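Long-range contact in amino acid amide racemase (PDB 6GIO), which is a pyridoxal-5'-phosphate-binding enzyme of the class-III aminotransferase family, assembled from two copies of the chain: residues R35-S48 with R378-G390. Residues are numbered along the deposited sequence; the frame is centred on the assembly and turned at random.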
loop_
_atom_site.group_PDB
_atom_site.type_symbol
_atom_site.label_atom_id
_atom_site.label_comp_id
_atom_site.label_asym_id
_atom_site.label_seq_id
_atom_site.Cartn_x
_atom_site.Cartn_y
_atom_site.Cartn_z
ATOM N N ARG C 35 24.385 1.606 9.025
ATOM C CA ARG C 35 25.062 2.099 7.791
ATOM C C ARG C 35 24.475 1.514 6.522
ATOM O O ARG C 35 23.946 0.404 6.548
ATOM C CB ARG C 35 26.567 1.801 7.836
ATOM C CG ARG C 35 27.261 2.199 9.149
ATOM C CD ARG C 35 28.780 2.049 9.046
ATOM N NE ARG C 35 29.321 3.136 8.242
ATOM C CZ ARG C 35 29.640 4.342 8.722
ATOM N NH1 ARG C 35 30.107 5.260 7.888
ATOM N NH2 ARG C 35 29.518 4.628 10.018
ATOM N N LEU C 36 24.550 2.270 5.416
ATOM C CA LEU C 36 24.050 1.836 4.126
ATOM C C LEU C 36 25.235 1.658 3.190
ATOM O O LEU C 36 26.199 2.429 3.253
ATOM C CB LEU C 36 23.062 2.846 3.523
ATOM C CG LEU C 36 21.727 2.906 4.286
ATOM C CD1 LEU C 36 20.931 4.116 3.841
ATOM C CD2 LEU C 36 20.918 1.619 4.127
ATOM N N ILE C 37 25.161 0.647 2.320
ATOM C CA ILE C 37 26.294 0.366 1.424
ATOM C C ILE C 37 26.007 0.840 0.012
ATOM O O ILE C 37 25.090 0.371 -0.649
ATOM C CB ILE C 37 26.641 -1.145 1.369
ATOM C CG1 ILE C 37 26.620 -1.762 2.756
ATOM C CG2 ILE C 37 27.965 -1.354 0.626
ATOM C CD1 ILE C 37 27.548 -1.144 3.766
ATOM N N GLU C 38 26.783 1.799 -0.431
ATOM C CA GLU C 38 26.670 2.311 -1.789
ATOM C C GLU C 38 27.259 1.300 -2.736
ATOM O O GLU C 38 28.161 0.556 -2.362
ATOM C CB GLU C 38 27.410 3.647 -1.908
ATOM C CG GLU C 38 27.358 4.284 -3.290
ATOM C CD GLU C 38 27.583 5.805 -3.290
ATOM O OE1 GLU C 38 28.373 6.307 -2.450
ATOM O OE2 GLU C 38 26.949 6.485 -4.145
ATOM N N GLU C 39 26.743 1.252 -3.948
ATOM C CA GLU C 39 27.406 0.526 -5.019
ATOM C C GLU C 39 28.890 0.947 -5.073
ATOM O O GLU C 39 29.224 2.123 -4.900
ATOM C CB GLU C 39 26.709 0.782 -6.352
ATOM C CG GLU C 39 27.252 -0.072 -7.510
ATOM C CD GLU C 39 26.553 0.223 -8.817
ATOM O OE1 GLU C 39 26.468 1.423 -9.198
ATOM O OE2 GLU C 39 26.074 -0.739 -9.456
ATOM N N GLY C 40 29.776 -0.016 -5.290
ATOM C CA GLY C 40 31.209 0.229 -5.152
ATOM C C GLY C 40 31.697 -0.082 -3.729
ATOM O O GLY C 40 32.875 -0.283 -3.517
ATOM N N GLY C 41 30.810 -0.133 -2.735
ATOM C CA GLY C 41 31.193 -0.613 -1.427
ATOM C C GLY C 41 31.315 0.414 -0.318
ATOM O O GLY C 41 31.457 0.041 0.845
ATOM N N ARG C 42 31.235 1.701 -0.616
ATOM C CA ARG C 42 31.440 2.715 0.446
ATOM C C ARG C 42 30.292 2.619 1.464
ATOM O O ARG C 42 29.140 2.454 1.090
ATOM C CB ARG C 42 31.509 4.106 -0.164
ATOM C CG ARG C 42 32.103 5.194 0.735
ATOM C CD ARG C 42 32.381 6.483 -0.052
ATOM N NE ARG C 42 31.179 7.020 -0.707
ATOM C CZ ARG C 42 30.443 8.055 -0.280
ATOM N NH1 ARG C 42 30.756 8.719 0.818
ATOM N NH2 ARG C 42 29.370 8.435 -0.968
ATOM N N SER C 43 30.625 2.725 2.735
ATOM C CA SER C 43 29.679 2.540 3.832
ATOM C C SER C 43 29.219 3.879 4.394
ATOM O O SER C 43 30.003 4.577 5.011
ATOM C CB SER C 43 30.344 1.722 4.932
ATOM O OG SER C 43 29.673 1.867 6.173
ATOM N N ILE C 44 27.936 4.207 4.236
ATOM C CA ILE C 44 27.409 5.542 4.574
ATOM C C ILE C 44 26.605 5.501 5.872
ATOM O O ILE C 44 25.776 4.639 6.042
ATOM C CB ILE C 44 26.477 6.030 3.466
ATOM C CG1 ILE C 44 27.175 5.933 2.100
ATOM C CG2 ILE C 44 25.971 7.458 3.734
ATOM C CD1 ILE C 44 28.457 6.715 2.000
ATOM N N LEU C 45 26.845 6.445 6.776
ATOM C CA LEU C 45 26.078 6.518 8.020
ATOM C C LEU C 45 24.651 7.002 7.719
ATOM O O LEU C 45 24.466 8.050 7.127
ATOM C CB LEU C 45 26.777 7.432 9.034
ATOM C CG LEU C 45 26.012 7.618 10.360
ATOM C CD1 LEU C 45 25.720 6.303 11.074
ATOM C CD2 LEU C 45 26.750 8.552 11.313
ATOM N N ASP C 46 23.638 6.240 8.136
ATOM C CA ASP C 46 22.283 6.592 7.784
ATOM C C ASP C 46 21.619 7.409 8.864
ATOM O O ASP C 46 21.114 6.875 9.838
ATOM C CB ASP C 46 21.410 5.381 7.430
ATOM C CG ASP C 46 20.017 5.814 6.870
ATOM O OD1 ASP C 46 19.970 6.882 6.199
ATOM O OD2 ASP C 46 18.995 5.102 7.105
ATOM N N LEU C 47 21.553 8.714 8.626
ATOM C CA LEU C 47 20.796 9.615 9.498
ATOM C C LEU C 47 19.363 9.848 9.003
ATOM O O LEU C 47 18.561 10.484 9.684
ATOM C CB LEU C 47 21.540 10.926 9.591
ATOM C CG LEU C 47 23.003 10.795 10.018
ATOM C CD1 LEU C 47 23.716 12.135 9.885
ATOM C CD2 LEU C 47 23.071 10.268 11.440
ATOM N N SER C 48 19.048 9.315 7.831
ATOM C CA SER C 48 17.702 9.368 7.284
ATOM C C SER C 48 16.723 8.307 7.777
ATOM O O SER C 48 15.524 8.539 7.702
ATOM C CB SER C 48 17.755 9.321 5.754
ATOM O OG SER C 48 17.902 8.014 5.259
ATOM N N ARG C 378 27.031 17.419 -0.022
ATOM C CA ARG C 378 28.330 17.347 0.613
ATOM C C ARG C 378 28.327 16.367 1.787
ATOM O O ARG C 378 29.332 15.680 2.025
ATOM C CB ARG C 378 28.790 18.731 1.049
ATOM C CG ARG C 378 30.200 18.802 1.610
ATOM C CD ARG C 378 31.216 18.357 0.563
ATOM N NE ARG C 378 32.580 18.455 1.064
ATOM C CZ ARG C 378 33.630 17.856 0.493
ATOM N NH1 ARG C 378 33.472 17.094 -0.586
ATOM N NH2 ARG C 378 34.824 17.988 1.025
ATOM N N GLY C 379 27.220 16.307 2.538
ATOM C CA GLY C 379 27.048 15.260 3.565
ATOM C C GLY C 379 27.272 13.847 3.019
ATOM O O GLY C 379 28.005 13.022 3.575
ATOM N N TYR C 380 26.593 13.575 1.938
ATOM C CA TYR C 380 26.721 12.335 1.224
ATOM C C TYR C 380 28.196 12.050 0.847
ATOM O O TYR C 380 28.683 10.946 1.077
ATOM C CB TYR C 380 25.806 12.385 -0.007
ATOM C CG TYR C 380 26.275 11.538 -1.137
ATOM C CD1 TYR C 380 26.026 10.159 -1.137
ATOM C CD2 TYR C 380 26.998 12.099 -2.216
ATOM C CE1 TYR C 380 26.468 9.367 -2.172
ATOM C CE2 TYR C 380 27.454 11.309 -3.256
ATOM C CZ TYR C 380 27.179 9.951 -3.225
ATOM O OH TYR C 380 27.589 9.137 -4.240
ATOM N N GLN C 381 28.915 13.030 0.315
ATOM C CA GLN C 381 30.332 12.782 -0.057
ATOM C C GLN C 381 31.186 12.543 1.184
ATOM O O GLN C 381 32.130 11.810 1.139
ATOM C CB GLN C 381 30.913 13.965 -0.802
ATOM C CG GLN C 381 30.255 14.272 -2.093
ATOM C CD GLN C 381 30.996 15.404 -2.793
ATOM O OE1 GLN C 381 31.126 16.495 -2.257
ATOM N NE2 GLN C 381 31.484 15.136 -3.990
ATOM N N LEU C 382 30.832 13.171 2.294
ATOM C CA LEU C 382 31.540 12.973 3.535
ATOM C C LEU C 382 31.118 11.721 4.302
ATOM O O LEU C 382 31.703 11.443 5.356
ATOM C CB LEU C 382 31.392 14.211 4.452
ATOM C CG LEU C 382 31.948 15.504 3.851
ATOM C CD1 LEU C 382 31.540 16.696 4.720
ATOM C CD2 LEU C 382 33.473 15.414 3.679
ATOM N N GLY C 383 30.114 10.982 3.800
ATOM C CA GLY C 383 29.729 9.691 4.400
ATOM C C GLY C 383 28.495 9.695 5.308
ATOM O O GLY C 383 28.345 8.821 6.172
ATOM N N ALA C 384 27.582 10.641 5.095
ATOM C CA ALA C 384 26.291 10.634 5.809
ATOM C C ALA C 384 25.121 10.910 4.871
ATOM O O ALA C 384 25.206 11.789 3.983
ATOM C CB ALA C 384 26.286 11.629 6.939
ATOM N N ALA C 385 24.038 10.149 5.077
ATOM C CA ALA C 385 22.817 10.282 4.296
ATOM C C ALA C 385 21.730 11.008 5.097
ATOM O O ALA C 385 21.271 10.506 6.151
ATOM C CB ALA C 385 22.314 8.919 3.841
ATOM N N PHE C 386 21.290 12.165 4.599
ATOM C CA PHE C 386 20.146 12.842 5.246
ATOM C C PHE C 386 19.347 13.598 4.217
ATOM O O PHE C 386 19.657 13.528 3.016
ATOM C CB PHE C 386 20.571 13.691 6.469
ATOM C CG PHE C 386 21.719 14.639 6.210
ATOM C CD1 PHE C 386 23.039 14.171 6.154
ATOM C CD2 PHE C 386 21.496 16.007 6.076
ATOM C CE1 PHE C 386 24.101 15.035 5.924
ATOM C CE2 PHE C 386 22.557 16.883 5.844
ATOM C CZ PHE C 386 23.855 16.394 5.757
ATOM N N THR C 387 18.302 14.300 4.672
ATOM C CA THR C 387 17.340 14.933 3.751
ATOM C C THR C 387 16.974 16.303 4.252
ATOM O O THR C 387 17.461 16.722 5.284
ATOM C CB THR C 387 16.062 14.096 3.623
ATOM O OG1 THR C 387 15.412 14.026 4.896
ATOM C CG2 THR C 387 16.395 12.696 3.164
ATOM N N TYR C 388 16.118 17.013 3.517
ATOM C CA TYR C 388 15.458 18.177 4.090
ATOM C C TYR C 388 13.936 18.168 3.924
ATOM O O TYR C 388 13.378 17.532 3.029
ATOM C CB TYR C 388 16.007 19.471 3.521
ATOM C CG TYR C 388 15.927 19.585 2.026
ATOM C CD1 TYR C 388 14.779 20.022 1.385
ATOM C CD2 TYR C 388 17.028 19.265 1.255
ATOM C CE1 TYR C 388 14.735 20.148 0.001
ATOM C CE2 TYR C 388 16.999 19.387 -0.107
ATOM C CZ TYR C 388 15.865 19.826 -0.735
ATOM O OH TYR C 388 15.922 19.919 -2.104
ATOM N N VAL C 389 13.293 18.914 4.801
ATOM C CA VAL C 389 11.858 19.047 4.793
ATOM C C VAL C 389 11.509 20.505 4.947
ATOM O O VAL C 389 12.387 21.374 4.879
ATOM C CB VAL C 389 11.224 18.192 5.914
ATOM C CG1 VAL C 389 11.529 16.721 5.638
ATOM C CG2 VAL C 389 11.691 18.619 7.303
ATOM N N GLY C 390 10.214 20.781 5.062
ATOM C CA GLY C 390 9.736 22.108 5.470
ATOM C C GLY C 390 8.974 22.811 4.376
ATOM O O GLY C 390 9.218 22.609 3.208
#
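Tyr380 O accepts two hydrogen bonds, one from Arg42 NH1 across the contact (3.1 Å, in the carbonyl plane) and one from Gly383 N within the Schellman motif at Gly383. Arg42 NH2 adds a weak bond to the same oxygen. Bent at chi3 (58°), the Arg42 chain brings NH2 over a face of the Tyr380 ring, 3.3 Å from CE1, a cation-pi contact in which the guanidinium stands edge-on over the ring face, the planes 83° apart. Ile44 CD1 lies over the centre of one guanidinium face. Glu38 ties the group together, its OE1 forming a salt bridge with Arg42 NH2 (2.8 Å) while the syn lone pair of OE2 accepts from Tyr380 OH (2.7 Å). From Gly383 on, the backbones pair as parallel strands: Leu45 N donates a hydrogen bond to Gly383 O, and Ala385 N one to Leu45 O (3.0 Å). Ile44 CG2 packs on Ala385 CB, Leu47 CD1 on Ala384 CB (3.9 Å). Strand 43-46 thus joins 384-389 in the middle of a seven-stranded mixed sheet, with helix 406-424 against Leu45, Leu47 and Ala384, and Tyr82 of the second subunit against Asp46 and Ala385.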